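Local coordinates for protein alanine racemase (Oenococcus oeni PSU-1, PDB 3HUR) that belongs to the alanine racemase family, pairing an N-terminal TIM-barrel domain with a largely beta C-terminal domain in each subunit, at residues A[64-69]-A[82-87]; A[71-76]-A[99-104]; A[88-93]-A[104-109]. All blocks are in the same frame, centred on the assembly; numbering follows the deposited sequence.

Interaction 1. Residues A[64-69]-A[82-87]. With SO4 (sulfate ion), chain D.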
ATOM      1  N   LEU A  64      22.748 -29.582   6.228  1.00 29.73           N
ATOM      2  CA  LEU A  64      21.752 -28.585   5.909  1.00 29.12           C
ATOM      3  C   LEU A  64      21.046 -28.262   7.193  1.00 27.84           C
ATOM      4  O   LEU A  64      20.732 -29.167   7.943  1.00 27.13           O
ATOM      5  CB  LEU A  64      20.727 -29.151   4.911  1.00 29.03           C
ATOM      6  CG  LEU A  64      21.302 -29.716   3.619  1.00 28.63           C
ATOM      7  CD1 LEU A  64      20.206 -30.471   2.836  1.00 25.63           C
ATOM      8  CD2 LEU A  64      21.923 -28.616   2.819  1.00 24.28           C
ATOM      9  N   ILE A  65      20.795 -26.977   7.436  1.00 27.70           N
ATOM     10  CA  ILE A  65      20.005 -26.539   8.617  1.00 27.59           C
ATOM     11  C   ILE A  65      18.710 -25.850   8.126  1.00 27.47           C
ATOM     12  O   ILE A  65      18.742 -25.022   7.207  1.00 27.36           O
ATOM     13  CB  ILE A  65      20.811 -25.532   9.492  1.00 27.38           C
ATOM     14  CG1 ILE A  65      22.220 -26.073   9.797  1.00 28.53           C
ATOM     15  CG2 ILE A  65      20.077 -25.240  10.763  1.00 27.34           C
ATOM     16  CD1 ILE A  65      23.199 -25.124  10.658  1.00 26.16           C
ATOM     17  N   VAL A  66      17.590 -26.213   8.735  1.00 27.77           N
ATOM     18  CA  VAL A  66      16.288 -25.690   8.392  1.00 27.91           C
ATOM     19  C   VAL A  66      15.515 -25.398   9.687  1.00 29.73           C
ATOM     20  O   VAL A  66      15.998 -25.759  10.778  1.00 29.23           O
ATOM     21  CB  VAL A  66      15.480 -26.653   7.458  1.00 27.36           C
ATOM     22  CG1 VAL A  66      16.260 -26.966   6.149  1.00 25.32           C
ATOM     23  CG2 VAL A  66      15.111 -27.862   8.164  1.00 23.61           C
ATOM     24  N   SER A  67      14.346 -24.735   9.555  1.00 31.33           N
ATOM     25  CA  SER A  67      13.588 -24.164  10.709  1.00 33.49           C
ATOM     26  C   SER A  67      12.393 -24.976  11.181  1.00 33.25           C
ATOM     27  O   SER A  67      11.796 -24.677  12.184  1.00 32.57           O
ATOM     28  CB  SER A  67      13.055 -22.773  10.343  1.00 34.20           C
ATOM     29  OG  SER A  67      14.023 -22.044   9.560  1.00 39.07           O
ATOM     30  N   ASN A  68      12.008 -25.973  10.406  1.00 33.90           N
ATOM     31  CA  ASN A  68      10.809 -26.732  10.673  1.00 33.60           C
ATOM     32  C   ASN A  68      11.067 -28.203  10.321  1.00 33.68           C
ATOM     33  O   ASN A  68      11.684 -28.541   9.317  1.00 32.85           O
ATOM     34  CB  ASN A  68       9.635 -26.187   9.841  1.00 33.70           C
ATOM     35  CG  ASN A  68       9.121 -24.817  10.326  1.00 34.16           C
ATOM     36  OD1 ASN A  68       8.364 -24.702  11.339  1.00 37.11           O
ATOM     37  ND2 ASN A  68       9.468 -23.780   9.568  1.00 31.09           N
ATOM     38  N   LEU A  69      10.602 -29.072  11.185  1.00 34.57           N
ATOM     39  CA  LEU A  69      10.619 -30.476  10.916  1.00 35.69           C
ATOM     40  C   LEU A  69      10.063 -30.783   9.509  1.00 36.46           C
ATOM     41  O   LEU A  69      10.692 -31.471   8.706  1.00 36.50           O
ATOM     42  CB  LEU A  69       9.764 -31.158  11.970  1.00 35.60           C
ATOM     43  CG  LEU A  69       9.752 -32.673  11.913  1.00 36.64           C
ATOM     44  CD1 LEU A  69      11.175 -33.189  12.004  1.00 33.59           C
ATOM     45  CD2 LEU A  69       8.831 -33.223  13.031  1.00 36.54           C
ATOM     46  N   LEU A  82      22.320 -35.804   2.889  1.00 38.22           N
ATOM     47  CA  LEU A  82      23.143 -35.132   3.875  1.00 36.63           C
ATOM     48  C   LEU A  82      22.417 -35.078   5.179  1.00 36.26           C
ATOM     49  O   LEU A  82      21.184 -35.172   5.235  1.00 36.60           O
ATOM     50  CB  LEU A  82      23.467 -33.719   3.469  1.00 36.60           C
ATOM     51  CG  LEU A  82      24.306 -33.579   2.211  1.00 35.69           C
ATOM     52  CD1 LEU A  82      24.439 -32.128   1.861  1.00 32.48           C
ATOM     53  CD2 LEU A  82      25.650 -34.207   2.395  1.00 35.34           C
ATOM     54  N   PRO A  83      23.176 -34.980   6.275  1.00 35.74           N
ATOM     55  CA  PRO A  83      22.455 -34.800   7.554  1.00 34.78           C
ATOM     56  C   PRO A  83      21.750 -33.431   7.606  1.00 33.87           C
ATOM     57  O   PRO A  83      22.224 -32.458   7.042  1.00 32.93           O
ATOM     58  CB  PRO A  83      23.544 -34.906   8.621  1.00 34.93           C
ATOM     59  CG  PRO A  83      24.893 -34.854   7.854  1.00 35.53           C
ATOM     60  CD  PRO A  83      24.642 -35.102   6.408  1.00 34.97           C
ATOM     61  N   ILE A  84      20.627 -33.386   8.313  1.00 33.36           N
ATOM     62  CA  ILE A  84      19.787 -32.220   8.397  1.00 32.35           C
ATOM     63  C   ILE A  84      19.491 -31.952   9.827  1.00 32.34           C
ATOM     64  O   ILE A  84      19.251 -32.865  10.605  1.00 32.97           O
ATOM     65  CB  ILE A  84      18.424 -32.433   7.684  1.00 32.28           C
ATOM     66  CG1 ILE A  84      18.624 -32.484   6.170  1.00 31.17           C
ATOM     67  CG2 ILE A  84      17.475 -31.302   8.026  1.00 30.09           C
ATOM     68  CD1 ILE A  84      17.736 -33.435   5.463  1.00 30.77           C
ATOM     69  N   TRP A  85      19.458 -30.677  10.155  1.00 31.99           N
ATOM     70  CA  TRP A  85      19.353 -30.251  11.527  1.00 32.25           C
ATOM     71  C   TRP A  85      18.223 -29.260  11.549  1.00 32.79           C
ATOM     72  O   TRP A  85      18.257 -28.259  10.857  1.00 32.53           O
ATOM     73  CB  TRP A  85      20.700 -29.616  11.901  1.00 32.18           C
ATOM     74  CG  TRP A  85      20.822 -28.900  13.198  1.00 31.58           C
ATOM     75  CD1 TRP A  85      19.890 -28.781  14.198  1.00 32.66           C
ATOM     76  CD2 TRP A  85      21.999 -28.233  13.663  1.00 29.05           C
ATOM     77  NE1 TRP A  85      20.417 -28.033  15.231  1.00 32.37           N
ATOM     78  CE2 TRP A  85      21.715 -27.704  14.917  1.00 28.98           C
ATOM     79  CE3 TRP A  85      23.259 -28.006  13.106  1.00 29.05           C
ATOM     80  CZ2 TRP A  85      22.639 -26.972  15.633  1.00 30.04           C
ATOM     81  CZ3 TRP A  85      24.172 -27.276  13.817  1.00 29.88           C
ATOM     82  CH2 TRP A  85      23.861 -26.772  15.070  1.00 29.65           C
ATOM     83  N   VAL A  86      17.208 -29.566  12.331  1.00 34.01           N
ATOM     84  CA  VAL A  86      16.043 -28.731  12.462  1.00 35.21           C
ATOM     85  C   VAL A  86      16.168 -27.895  13.726  1.00 36.51           C
ATOM     86  O   VAL A  86      16.499 -28.414  14.776  1.00 37.17           O
ATOM     87  CB  VAL A  86      14.785 -29.618  12.471  1.00 35.57           C
ATOM     88  CG1 VAL A  86      13.488 -28.760  12.650  1.00 34.67           C
ATOM     89  CG2 VAL A  86      14.757 -30.404  11.181  1.00 33.65           C
ATOM     90  N   LEU A  87      15.870 -26.600  13.642  1.00 38.52           N
ATOM     91  CA  LEU A  87      16.393 -25.672  14.638  1.00 39.72           C
ATOM     92  C   LEU A  87      15.626 -25.517  15.942  1.00 40.97           C
ATOM     93  O   LEU A  87      16.281 -25.240  17.010  1.00 42.91           O
ATOM     94  CB  LEU A  87      16.679 -24.296  14.042  1.00 39.66           C
ATOM     95  CG  LEU A  87      18.045 -24.207  13.369  1.00 40.53           C
ATOM     96  CD1 LEU A  87      18.295 -22.783  12.892  1.00 41.60           C
ATOM     97  CD2 LEU A  87      19.145 -24.640  14.323  1.00 41.15           C
TER
HETATM   98  S   SO4 D 397      10.651 -23.584   5.577  1.00 60.09           S
HETATM   99  O1  SO4 D 397       9.841 -22.402   5.342  1.00 60.27           O
HETATM  100  O2  SO4 D 397      11.367 -23.593   6.886  1.00 56.66           O
HETATM  101  O3  SO4 D 397       9.705 -24.687   5.417  1.00 59.23           O
HETATM  102  O4  SO4 D 397      11.638 -23.617   4.486  1.00 60.04           O
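I65 packs closely against W85 and L87 on one face of the paired strands 64-66 and 84-86. Its CG2 branch meets L87 CG at 3.5 Å, while I65 CD1 runs alongside the indole and reaches W85 CE3 at 3.8 Å. With CG anti to the backbone N (chi1 171°), W85 carries its ring out beside I65, and L87 CD2 covers the rim of one indole face. Y163 meets the indole edge-to-face, and Y36 of strand 34-38 also touches W85.

The backbones pair in parallel: L64 N donates to P83 O, W85 N to L64 O (3.0 Å) and V66 N to W85 O, before a weak bond from L87 N to V66 O. These are adjacent strands of a TIM barrel, joined through helix 69-77 as a beta-alpha-beta unit. L64, V66, I84 and V86 occupy the other face, where the helix lies over V66, I84 and V86. V66 CG2 touches V86 CG2 at 4.0 Å, and V86 CG1 comes within 3.3 Å of L69 N at the helix start.

The side chains of S67 and N68, by contrast, point away from segment 82-87 and are partly exposed. N68 holds the N-cap position, yet its side chain makes no capping bond; ND2 donates instead to O2 of a sulfate, 3.3 Å away (164° at the hydrogen). The same anion is held by D42 N and by R8 of a second subunit.

Interaction 2. Residues A[71-76]-A[99-104]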
ATOM      1  N   GLU A  71       9.935 -29.186   6.768  1.00 36.32           N
ATOM      2  CA  GLU A  71      10.966 -28.990   5.726  1.00 35.14           C
ATOM      3  C   GLU A  71      12.051 -30.078   5.679  1.00 33.87           C
ATOM      4  O   GLU A  71      12.585 -30.393   4.605  1.00 32.83           O
ATOM      5  CB  GLU A  71      11.639 -27.624   5.854  1.00 35.30           C
ATOM      6  CG  GLU A  71      12.423 -27.175   4.621  1.00 36.70           C
ATOM      7  CD  GLU A  71      11.524 -26.971   3.370  1.00 42.73           C
ATOM      8  OE1 GLU A  71      10.265 -26.898   3.500  1.00 45.59           O
ATOM      9  OE2 GLU A  71      12.080 -26.921   2.241  1.00 45.28           O
ATOM     10  N   ALA A  72      12.420 -30.621   6.844  1.00 33.26           N
ATOM     11  CA  ALA A  72      13.409 -31.747   6.895  1.00 31.76           C
ATOM     12  C   ALA A  72      12.824 -32.939   6.162  1.00 29.98           C
ATOM     13  O   ALA A  72      13.417 -33.433   5.253  1.00 27.39           O
ATOM     14  CB  ALA A  72      13.751 -32.101   8.303  1.00 31.16           C
ATOM     15  N   LEU A  73      11.606 -33.306   6.529  1.00 30.45           N
ATOM     16  CA  LEU A  73      10.879 -34.422   5.912  1.00 31.48           C
ATOM     17  C   LEU A  73      10.732 -34.278   4.394  1.00 31.81           C
ATOM     18  O   LEU A  73      10.997 -35.221   3.680  1.00 31.98           O
ATOM     19  CB  LEU A  73       9.519 -34.626   6.608  1.00 31.48           C
ATOM     20  CG  LEU A  73       9.649 -34.963   8.120  1.00 33.09           C
ATOM     21  CD1 LEU A  73       8.355 -35.423   8.773  1.00 33.08           C
ATOM     22  CD2 LEU A  73      10.692 -35.997   8.382  1.00 30.95           C
ATOM     23  N   GLU A  74      10.402 -33.083   3.910  1.00 32.51           N
ATOM     24  CA  GLU A  74      10.329 -32.831   2.488  1.00 33.38           C
ATOM     25  C   GLU A  74      11.646 -32.968   1.793  1.00 32.48           C
ATOM     26  O   GLU A  74      11.723 -33.441   0.682  1.00 33.55           O
ATOM     27  CB  GLU A  74       9.862 -31.389   2.209  1.00 35.02           C
ATOM     28  CG  GLU A  74       8.370 -31.050   2.360  1.00 38.92           C
ATOM     29  CD  GLU A  74       8.112 -29.526   2.133  1.00 44.67           C
ATOM     30  OE1 GLU A  74       8.030 -29.026   0.954  1.00 47.93           O
ATOM     31  OE2 GLU A  74       8.043 -28.834   3.154  1.00 44.27           O
ATOM     32  N   LEU A  75      12.683 -32.413   2.374  1.00 32.63           N
ATOM     33  CA  LEU A  75      14.012 -32.579   1.831  1.00 32.34           C
ATOM     34  C   LEU A  75      14.326 -34.097   1.717  1.00 32.97           C
ATOM     35  O   LEU A  75      14.882 -34.557   0.717  1.00 32.21           O
ATOM     36  CB  LEU A  75      15.025 -31.835   2.715  1.00 32.15           C
ATOM     37  CG  LEU A  75      15.122 -30.286   2.623  1.00 30.86           C
ATOM     38  CD1 LEU A  75      15.930 -29.687   3.796  1.00 28.46           C
ATOM     39  CD2 LEU A  75      15.807 -29.892   1.305  1.00 28.71           C
ATOM     40  N   ARG A  76      13.925 -34.881   2.716  1.00 33.95           N
ATOM     41  CA  ARG A  76      14.218 -36.328   2.703  1.00 35.70           C
ATOM     42  C   ARG A  76      13.499 -37.000   1.556  1.00 37.10           C
ATOM     43  O   ARG A  76      14.105 -37.739   0.800  1.00 36.94           O
ATOM     44  CB  ARG A  76      13.843 -37.009   4.030  1.00 35.20           C
ATOM     45  CG  ARG A  76      14.771 -36.685   5.158  1.00 35.10           C
ATOM     46  CD  ARG A  76      16.152 -37.294   4.912  1.00 34.86           C
ATOM     47  NE  ARG A  76      17.083 -37.001   6.012  1.00 31.01           N
ATOM     48  CZ  ARG A  76      18.333 -36.633   5.830  1.00 29.83           C
ATOM     49  NH1 ARG A  76      18.815 -36.499   4.615  1.00 33.00           N
ATOM     50  NH2 ARG A  76      19.108 -36.353   6.851  1.00 33.24           N
ATOM     51  N   ILE A  99      15.211 -39.781  14.589  1.00 39.01           N
ATOM     52  CA  ILE A  99      16.187 -40.865  14.442  1.00 39.06           C
ATOM     53  C   ILE A  99      16.066 -41.522  13.077  1.00 38.84           C
ATOM     54  O   ILE A  99      17.047 -41.701  12.385  1.00 37.76           O
ATOM     55  CB  ILE A  99      16.052 -41.931  15.572  1.00 39.66           C
ATOM     56  CG1 ILE A  99      16.358 -41.314  16.936  1.00 39.98           C
ATOM     57  CG2 ILE A  99      17.002 -43.099  15.338  1.00 39.35           C
ATOM     58  CD1 ILE A  99      15.627 -42.015  18.082  1.00 39.22           C
ATOM     59  N   ASP A 100      14.850 -41.862  12.678  1.00 39.48           N
ATOM     60  CA  ASP A 100      14.679 -42.624  11.438  1.00 40.47           C
ATOM     61  C   ASP A 100      15.098 -41.863  10.202  1.00 39.73           C
ATOM     62  O   ASP A 100      15.489 -42.479   9.204  1.00 39.20           O
ATOM     63  CB  ASP A 100      13.229 -43.074  11.248  1.00 41.21           C
ATOM     64  CG  ASP A 100      12.777 -44.136  12.288  1.00 45.67           C
ATOM     65  OD1 ASP A 100      13.654 -44.779  12.979  1.00 45.63           O
ATOM     66  OD2 ASP A 100      11.516 -44.299  12.389  1.00 46.94           O
ATOM     67  N   HIS A 101      15.005 -40.532  10.264  1.00 39.17           N
ATOM     68  CA  HIS A 101      15.313 -39.685   9.111  1.00 38.81           C
ATOM     69  C   HIS A 101      16.648 -38.936   9.232  1.00 38.25           C
ATOM     70  O   HIS A 101      16.930 -38.032   8.417  1.00 37.18           O
ATOM     71  CB  HIS A 101      14.166 -38.683   8.898  1.00 38.72           C
ATOM     72  CG  HIS A 101      12.859 -39.328   8.569  1.00 38.04           C
ATOM     73  ND1 HIS A 101      12.599 -39.893   7.336  1.00 37.74           N
ATOM     74  CD2 HIS A 101      11.725 -39.461   9.298  1.00 37.11           C
ATOM     75  CE1 HIS A 101      11.362 -40.360   7.331  1.00 39.80           C
ATOM     76  NE2 HIS A 101      10.811 -40.111   8.510  1.00 38.48           N
ATOM     77  N   ASP A 102      17.442 -39.303  10.253  1.00 38.26           N
ATOM     78  CA  ASP A 102      18.791 -38.766  10.468  1.00 38.07           C
ATOM     79  C   ASP A 102      18.763 -37.245  10.577  1.00 37.24           C
ATOM     80  O   ASP A 102      19.432 -36.527   9.798  1.00 36.56           O
ATOM     81  CB  ASP A 102      19.710 -39.159   9.318  1.00 38.59           C
ATOM     82  CG  ASP A 102      21.149 -38.714   9.554  1.00 43.87           C
ATOM     83  OD1 ASP A 102      21.541 -38.700  10.759  1.00 49.25           O
ATOM     84  OD2 ASP A 102      21.897 -38.390   8.564  1.00 47.54           O
ATOM     85  N   ILE A 103      17.949 -36.761  11.507  1.00 35.56           N
ATOM     86  CA  ILE A 103      17.805 -35.351  11.731  1.00 35.35           C
ATOM     87  C   ILE A 103      18.440 -34.977  13.045  1.00 35.33           C
ATOM     88  O   ILE A 103      18.114 -35.564  14.084  1.00 34.04           O
ATOM     89  CB  ILE A 103      16.307 -34.939  11.786  1.00 36.11           C
ATOM     90  CG1 ILE A 103      15.635 -35.229  10.437  1.00 35.70           C
ATOM     91  CG2 ILE A 103      16.163 -33.472  12.199  1.00 34.07           C
ATOM     92  CD1 ILE A 103      14.186 -34.822  10.394  1.00 38.23           C
ATOM     93  N   VAL A 104      19.336 -33.994  12.993  1.00 34.82           N
ATOM     94  CA  VAL A 104      19.951 -33.470  14.182  1.00 34.60           C
ATOM     95  C   VAL A 104      18.987 -32.539  14.868  1.00 34.76           C
ATOM     96  O   VAL A 104      18.347 -31.754  14.217  1.00 35.99           O
ATOM     97  CB  VAL A 104      21.209 -32.654  13.839  1.00 34.71           C
ATOM     98  CG1 VAL A 104      21.791 -31.999  15.106  1.00 34.30           C
ATOM     99  CG2 VAL A 104      22.229 -33.510  13.129  1.00 33.70           C
TER
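H101, the first residue beyond helix 95-100, offers one face of its imidazole to L73 of helix 69-77. L73 CD2 makes a CH-pi contact over the ring, 4.0 Å from its centroid. Helix 95-100 finishes in a Schellman motif, with D102 at positive phi as the C-prime residue and its N bonded to I99 O, so the chain swings directly into barrel strand 103-107.

The carbonyl of H101 accepts R76 NE at 2.6 Å, with NH2 adding a weak second bond. A bend at chi2 (-68°) carries the guanidinium across to this helix end. At D102 the same NH2 donates to the backbone O at 3.0 Å; that oxygen lies in the guanidinium plane, whereas the donor stands above the carbonyl plane. The D102 carboxylate adds a long, out-of-plane ion pair, probably a weak electrostatic term. R76 NH1 turns the other way, to L80 O and L82 O, so one side chain links the loop before strand 84-86 to the end of helix 95-100.

I103 then begins the strand, and the end of its side chain approaches helix 69-77: CD1 lies 4.2 Å from L73 CD2 and 3.5 Å from A72 CB.

Interaction 3. Residues A[88-93]-A[104-109]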
ATOM      1  N   GLY A  88      14.305 -25.669  15.909  1.00 40.32           N
ATOM      2  CA  GLY A  88      13.518 -25.372  17.107  1.00 39.39           C
ATOM      3  C   GLY A  88      12.590 -26.502  17.455  1.00 39.82           C
ATOM      4  O   GLY A  88      11.526 -26.288  18.039  1.00 41.22           O
ATOM      5  N   ALA A  89      12.979 -27.715  17.104  1.00 39.10           N
ATOM      6  CA  ALA A  89      12.133 -28.846  17.332  1.00 39.27           C
ATOM      7  C   ALA A  89      12.869 -29.859  18.243  1.00 39.57           C
ATOM      8  O   ALA A  89      14.029 -30.186  18.016  1.00 38.56           O
ATOM      9  CB  ALA A  89      11.736 -29.469  15.999  1.00 38.46           C
ATOM     10  N   TRP A  90      12.186 -30.313  19.287  1.00 40.32           N
ATOM     11  CA  TRP A  90      12.750 -31.251  20.218  1.00 41.71           C
ATOM     12  C   TRP A  90      11.698 -31.958  21.047  1.00 43.69           C
ATOM     13  O   TRP A  90      11.982 -32.368  22.159  1.00 44.25           O
ATOM     14  CB  TRP A  90      13.784 -30.542  21.123  1.00 41.45           C
ATOM     15  CG  TRP A  90      13.264 -29.349  21.784  1.00 40.23           C
ATOM     16  CD1 TRP A  90      12.324 -29.315  22.761  1.00 42.29           C
ATOM     17  CD2 TRP A  90      13.637 -27.995  21.533  1.00 36.10           C
ATOM     18  NE1 TRP A  90      12.071 -28.009  23.124  1.00 42.82           N
ATOM     19  CE2 TRP A  90      12.872 -27.184  22.386  1.00 38.58           C
ATOM     20  CE3 TRP A  90      14.527 -27.389  20.657  1.00 37.74           C
ATOM     21  CZ2 TRP A  90      12.977 -25.797  22.398  1.00 38.75           C
ATOM     22  CZ3 TRP A  90      14.630 -26.005  20.652  1.00 37.68           C
ATOM     23  CH2 TRP A  90      13.855 -25.222  21.516  1.00 38.63           C
ATOM     24  N   ASP A  91      10.490 -32.127  20.508  1.00 46.19           N
ATOM     25  CA  ASP A  91       9.422 -32.852  21.212  1.00 48.06           C
ATOM     26  C   ASP A  91       9.810 -34.290  21.371  1.00 48.11           C
ATOM     27  O   ASP A  91      10.178 -34.942  20.410  1.00 48.95           O
ATOM     28  CB  ASP A  91       8.108 -32.847  20.424  1.00 49.07           C
ATOM     29  CG  ASP A  91       7.302 -31.587  20.615  1.00 52.62           C
ATOM     30  OD1 ASP A  91       7.446 -30.922  21.676  1.00 57.33           O
ATOM     31  OD2 ASP A  91       6.509 -31.269  19.687  1.00 56.33           O
ATOM     32  N   TYR A  92       9.675 -34.802  22.575  1.00 48.72           N
ATOM     33  CA  TYR A  92       9.983 -36.198  22.849  1.00 48.94           C
ATOM     34  C   TYR A  92       9.171 -37.136  21.996  1.00 49.64           C
ATOM     35  O   TYR A  92       9.593 -38.268  21.739  1.00 50.37           O
ATOM     36  CB  TYR A  92       9.670 -36.523  24.306  1.00 48.67           C
ATOM     37  CG  TYR A  92      10.596 -35.929  25.352  1.00 47.33           C
ATOM     38  CD1 TYR A  92      11.852 -35.427  25.026  1.00 46.34           C
ATOM     39  CD2 TYR A  92      10.213 -35.915  26.689  1.00 47.34           C
ATOM     40  CE1 TYR A  92      12.691 -34.909  26.020  1.00 47.58           C
ATOM     41  CE2 TYR A  92      11.034 -35.414  27.670  1.00 47.08           C
ATOM     42  CZ  TYR A  92      12.270 -34.928  27.335  1.00 47.64           C
ATOM     43  OH  TYR A  92      13.066 -34.433  28.326  1.00 51.11           O
ATOM     44  N   SER A  93       7.987 -36.678  21.601  1.00 50.14           N
ATOM     45  CA  SER A  93       7.108 -37.438  20.731  1.00 50.14           C
ATOM     46  C   SER A  93       7.622 -37.548  19.291  1.00 49.52           C
ATOM     47  O   SER A  93       7.201 -38.443  18.569  1.00 49.85           O
ATOM     48  CB  SER A  93       5.693 -36.827  20.748  1.00 50.28           C
ATOM     49  OG  SER A  93       5.693 -35.486  20.290  1.00 51.28           O
ATOM     50  N   VAL A 104      19.336 -33.994  12.993  1.00 34.82           N
ATOM     51  CA  VAL A 104      19.951 -33.470  14.182  1.00 34.60           C
ATOM     52  C   VAL A 104      18.987 -32.539  14.868  1.00 34.76           C
ATOM     53  O   VAL A 104      18.347 -31.754  14.217  1.00 35.99           O
ATOM     54  CB  VAL A 104      21.209 -32.654  13.839  1.00 34.71           C
ATOM     55  CG1 VAL A 104      21.791 -31.999  15.106  1.00 34.30           C
ATOM     56  CG2 VAL A 104      22.229 -33.510  13.129  1.00 33.70           C
ATOM     57  N   ILE A 105      18.916 -32.580  16.191  1.00 35.23           N
ATOM     58  CA  ILE A 105      18.094 -31.638  16.953  1.00 34.89           C
ATOM     59  C   ILE A 105      18.936 -30.900  18.007  1.00 35.74           C
ATOM     60  O   ILE A 105      20.040 -31.324  18.341  1.00 35.14           O
ATOM     61  CB  ILE A 105      16.864 -32.309  17.590  1.00 35.14           C
ATOM     62  CG1 ILE A 105      17.241 -33.258  18.732  1.00 35.12           C
ATOM     63  CG2 ILE A 105      16.033 -33.069  16.515  1.00 34.88           C
ATOM     64  CD1 ILE A 105      16.021 -33.835  19.415  1.00 33.04           C
ATOM     65  N   THR A 106      18.419 -29.758  18.463  1.00 36.26           N
ATOM     66  CA  THR A 106      19.070 -28.922  19.446  1.00 36.85           C
ATOM     67  C   THR A 106      18.678 -29.390  20.854  1.00 37.15           C
ATOM     68  O   THR A 106      17.544 -29.789  21.089  1.00 36.32           O
ATOM     69  CB  THR A 106      18.722 -27.423  19.265  1.00 36.65           C
ATOM     70  OG1 THR A 106      19.637 -26.805  18.355  1.00 37.72           O
ATOM     71  CG2 THR A 106      18.827 -26.691  20.554  1.00 37.52           C
ATOM     72  N   ILE A 107      19.648 -29.378  21.766  1.00 37.79           N
ATOM     73  CA  ILE A 107      19.367 -29.635  23.147  1.00 39.06           C
ATOM     74  C   ILE A 107      19.049 -28.284  23.756  1.00 39.60           C
ATOM     75  O   ILE A 107      19.887 -27.379  23.740  1.00 39.71           O
ATOM     76  CB  ILE A 107      20.547 -30.239  23.908  1.00 39.50           C
ATOM     77  CG1 ILE A 107      21.019 -31.528  23.246  1.00 40.28           C
ATOM     78  CG2 ILE A 107      20.095 -30.516  25.328  1.00 38.83           C
ATOM     79  CD1 ILE A 107      22.132 -32.250  23.990  1.00 40.15           C
ATOM     80  N   PRO A 108      17.842 -28.141  24.296  1.00 40.13           N
ATOM     81  CA  PRO A 108      17.405 -26.831  24.703  1.00 41.46           C
ATOM     82  C   PRO A 108      17.706 -26.472  26.142  1.00 42.53           C
ATOM     83  O   PRO A 108      17.738 -25.278  26.468  1.00 42.71           O
ATOM     84  CB  PRO A 108      15.889 -26.925  24.509  1.00 41.41           C
ATOM     85  CG  PRO A 108      15.592 -28.299  24.872  1.00 40.09           C
ATOM     86  CD  PRO A 108      16.725 -29.093  24.286  1.00 39.96           C
ATOM     87  N   SER A 109      17.870 -27.492  26.996  1.00 43.84           N
ATOM     88  CA  SER A 109      17.980 -27.314  28.457  1.00 44.36           C
ATOM     89  C   SER A 109      18.485 -28.595  29.131  1.00 44.72           C
ATOM     90  O   SER A 109      18.225 -29.683  28.626  1.00 44.41           O
ATOM     91  CB  SER A 109      16.607 -26.940  29.058  1.00 44.04           C
ATOM     92  OG  SER A 109      15.875 -28.104  29.409  1.00 44.08           O
TER
HETATM   93  O   HOH W   1      15.833 -28.772  17.261  1.00 25.94           O
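W90 turns one face of its indole to P108, whose CB and CG rest on it. P108 CB sits above the centre of the six-membered ring, 3.7 Å from its centroid and only 11° off the ring normal, which makes this a CH-pi contact. P108 CG reaches across to the five-membered part, 3.9 Å from W90 NE1, so CB lies over the six-membered ring and CG nearer the five-membered one. The two side chains run past each other in opposite directions. On the opposite face G88 O approaches toward the rim, leaving the indole bracketed by a carbonyl of its own segment and the proline.

This placement depends on a first torsion of 53°, which sets CG of W90 between its backbone N and carbonyl carbon. W90 CB then lies 3.8 Å from T106 O and 4.3 Å from I105 CD1. Nearer the start of the loop, A89 O rests against the branched base of I105, 3.6 Å from I105 CB. A modelled water accepts a bond from T106 N at 3.0 Å; its position close to A89 O suggests a bridge between loop and strand, but the separation there is too short to be trusted. The hydroxyl of T106 is engaged apart from the loop, by Y163 OH.

The contact thus fastens the loop that follows strand 84-86 to the C-terminal end of the next barrel strand, 103-107. W112 of helix 110-114 binds W90 O through NE1 and sets its ring steeply against the indole, while S109 OG caps that helix at W112 N. L3 of a second subunit also packs on W90, and I105 is hydrogen-bonded through its backbone to neighbouring strand 123-128.

All three contacts lie in the N-terminal TIM-barrel domain, where strands 63-66, 84-86 and 103-107 are consecutive neighbours in the parallel sheet. Interaction 1 pairs the first two; interaction 2, centred about 7 Å away, sets the intervening helix 69-77 against the end of helix 95-100 and the start of strand 103-107. Interaction 3 lies about 12 Å from interaction 1 and about 13 Å from interaction 2, and uses the far end of that same strand. Along the chain, interaction 1 closes before interaction 3 opens, whereas interaction 2 interleaves with both. Together they join two successive strand-helix units, and each touches the second subunit, so this barrel sector also contributes to the subunit interface.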